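Local atomic coordinates of aromatic-ring-hydroxylating dioxygenase beta subunit (Catenulispora acidiphila, PDB entry 6VW4), a protein that is of unknown function but binds a polycyclic pyran carboxylic acid in an NTF2-like pocket and may act in polyketide biosynthesis. Residues 118-123 with 135-140. Numbering follows the deposited sequence.
Sequences CPVRDV and ASRWVE. With SDN ([(3S)-9-hydroxy-1-methyl-10-oxo-4,10-dihydro-3H-benzo[g]isochromen-3-yl]acetic acid), chain C.
Asp-122 and Arg-137 face each other in a non-hydrogen-bonded antiparallel pair and form a side-on salt bridge. Arg-137 NE reaches Asp-122 OD1 at 2.8 Å and its NH2 reaches OD2 at 2.5 Å, each oxygen using its syn lone pair. The two planes lie 19° apart, so the groups are nearly coplanar. Arg-137 bends at chi3 (-70°), turning its guanidinium alongside the carboxylate and laying one face against SDN, its NH1 3.2 Å from SDN C10. Were Arg-137 replaced by alanine, the buried carboxylate of Asp-122 would probably lose its countercharge, and the ligand's ring the flat group laid against it.

On the same face, Val-120 CG2 packs 4.1 Å from Val-139 CG1, and both valines extend the pocket wall toward SDN.

The backbones pair through Arg-121 and Trp-138, which exchange two hydrogen bonds, and Glu-140 N donates to Pro-119 O at 2.9 Å. At the other end Val-123 O accepts from both Ser-136 N and Ala-135 N, a classic beta bulge. Ser-136 OG rests 3.2 Å from Val-123 CB.

Gln-18 of helix 8-26 also bonds Asp-122 OD2, giving that oxygen a second donor. This hairpin of strands 111-126 and 132-139 lies between strands 96-108 and 41-44 in the curved NTF2-like sheet, where Asp-99 pairs with Arg-121 and Arg-44 with Glu-140.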
# COMPACT_ATOMS: atom_id res chain seq x y z
N CYS A 118 11.61 -4.54 1.76
CA CYS A 118 12.40 -4.89 0.58
C CYS A 118 12.15 -3.99 -0.63
O CYS A 118 11.04 -3.96 -1.18
CB CYS A 118 12.10 -6.32 0.13
SG CYS A 118 12.32 -7.65 1.31
N PRO A 119 13.15 -3.25 -1.08
CA PRO A 119 13.03 -2.60 -2.39
C PRO A 119 13.21 -3.65 -3.48
O PRO A 119 14.02 -4.57 -3.35
CB PRO A 119 14.17 -1.56 -2.40
CG PRO A 119 15.08 -1.94 -1.31
CD PRO A 119 14.38 -2.89 -0.37
N VAL A 120 12.40 -3.54 -4.52
CA VAL A 120 12.34 -4.55 -5.57
C VAL A 120 12.33 -3.85 -6.91
O VAL A 120 11.66 -2.82 -7.09
CB VAL A 120 11.10 -5.45 -5.44
CG1 VAL A 120 11.10 -6.54 -6.54
CG2 VAL A 120 11.03 -6.07 -4.08
N ARG A 121 13.03 -4.43 -7.87
CA ARG A 121 12.94 -4.01 -9.27
C ARG A 121 12.41 -5.14 -10.14
O ARG A 121 12.97 -6.25 -10.14
CB ARG A 121 14.29 -3.55 -9.80
CG ARG A 121 14.25 -3.26 -11.30
CD ARG A 121 15.47 -2.49 -11.79
NE ARG A 121 15.53 -1.12 -11.28
CZ ARG A 121 16.58 -0.32 -11.40
NH1 ARG A 121 17.67 -0.73 -12.02
NH2 ARG A 121 16.52 0.91 -10.90
N ASP A 122 11.33 -4.88 -10.86
CA ASP A 122 10.76 -5.80 -11.82
C ASP A 122 11.03 -5.27 -13.22
O ASP A 122 11.08 -4.05 -13.44
CB ASP A 122 9.25 -5.94 -11.66
CG ASP A 122 8.85 -6.91 -10.58
OD1 ASP A 122 9.75 -7.56 -10.01
OD2 ASP A 122 7.62 -7.02 -10.34
N VAL A 123 11.18 -6.18 -14.18
CA VAL A 123 11.13 -5.85 -15.60
C VAL A 123 10.00 -6.66 -16.22
O VAL A 123 9.96 -7.90 -16.07
CB VAL A 123 12.46 -6.12 -16.32
CG1 VAL A 123 12.29 -5.84 -17.80
CG2 VAL A 123 13.60 -5.25 -15.72
N ALA A 135 9.69 -10.55 -16.80
CA ALA A 135 10.97 -11.02 -17.28
C ALA A 135 11.97 -11.16 -16.14
O ALA A 135 12.78 -12.09 -16.14
CB ALA A 135 11.52 -10.04 -18.31
N SER A 136 11.96 -10.21 -15.20
CA SER A 136 12.84 -10.32 -14.05
C SER A 136 12.26 -9.65 -12.81
O SER A 136 11.49 -8.68 -12.89
CB SER A 136 14.24 -9.74 -14.37
OG SER A 136 14.16 -8.44 -14.91
N ARG A 137 12.67 -10.19 -11.66
CA ARG A 137 12.38 -9.65 -10.34
C ARG A 137 13.65 -9.73 -9.50
O ARG A 137 14.21 -10.82 -9.28
CB ARG A 137 11.23 -10.40 -9.68
CG ARG A 137 11.08 -10.11 -8.19
CD ARG A 137 9.69 -10.46 -7.74
NE ARG A 137 8.74 -9.52 -8.30
CZ ARG A 137 7.42 -9.68 -8.26
NH1 ARG A 137 6.91 -10.76 -7.70
NH2 ARG A 137 6.62 -8.79 -8.81
N TRP A 138 14.11 -8.58 -9.05
CA TRP A 138 15.36 -8.43 -8.33
C TRP A 138 15.04 -7.84 -6.95
O TRP A 138 14.71 -6.65 -6.83
CB TRP A 138 16.30 -7.55 -9.14
CG TRP A 138 17.71 -7.90 -8.88
CD1 TRP A 138 18.55 -7.31 -7.97
CD2 TRP A 138 18.45 -8.97 -9.49
NE1 TRP A 138 19.78 -7.93 -8.00
CE2 TRP A 138 19.74 -8.95 -8.92
CE3 TRP A 138 18.16 -9.92 -10.48
CZ2 TRP A 138 20.74 -9.87 -9.29
CZ3 TRP A 138 19.15 -10.82 -10.85
CH2 TRP A 138 20.42 -10.79 -10.26
N VAL A 139 15.10 -8.67 -5.91
CA VAL A 139 14.74 -8.28 -4.56
C VAL A 139 15.99 -7.93 -3.76
O VAL A 139 16.94 -8.72 -3.70
CB VAL A 139 13.95 -9.40 -3.85
CG1 VAL A 139 13.49 -8.89 -2.47
CG2 VAL A 139 12.77 -9.82 -4.67
N GLU A 140 15.97 -6.77 -3.11
CA GLU A 140 16.90 -6.46 -2.02
C GLU A 140 16.22 -6.55 -0.65
O GLU A 140 14.99 -6.45 -0.53
CB GLU A 140 17.51 -5.07 -2.18
CG GLU A 140 18.14 -4.81 -3.53
CD GLU A 140 19.50 -5.46 -3.71
OE1 GLU A 140 20.02 -5.39 -4.85
OE2 GLU A 140 20.05 -6.04 -2.74
O4 SDN C . 8.03 -12.91 -4.81
C11 SDN C . 8.45 -11.74 -4.18
C12 SDN C . 9.20 -11.76 -3.01
C13 SDN C . 9.58 -13.13 -2.40
O5 SDN C . 9.24 -14.14 -2.94
C14 SDN C . 10.40 -13.17 -1.13
C15 SDN C . 10.81 -14.54 -0.53
O3 SDN C . 12.03 -14.54 0.24
C16 SDN C . 10.09 -15.85 -0.86
C10 SDN C . 8.06 -10.52 -4.71
C9 SDN C . 8.45 -9.32 -4.09
C8 SDN C . 9.21 -9.34 -2.93
C7 SDN C . 9.58 -10.56 -2.37
C6 SDN C . 10.43 -10.58 -1.06
C5 SDN C . 10.82 -11.94 -0.49
C4 SDN C . 11.62 -11.99 0.73
C3 SDN C . 12.23 -13.34 1.07
C2 SDN C . 11.49 -13.62 2.37
C1 SDN C . 12.21 -13.61 3.70
O2 SDN C . 13.42 -13.30 3.74
O1 SDN C . 11.56 -13.92 4.74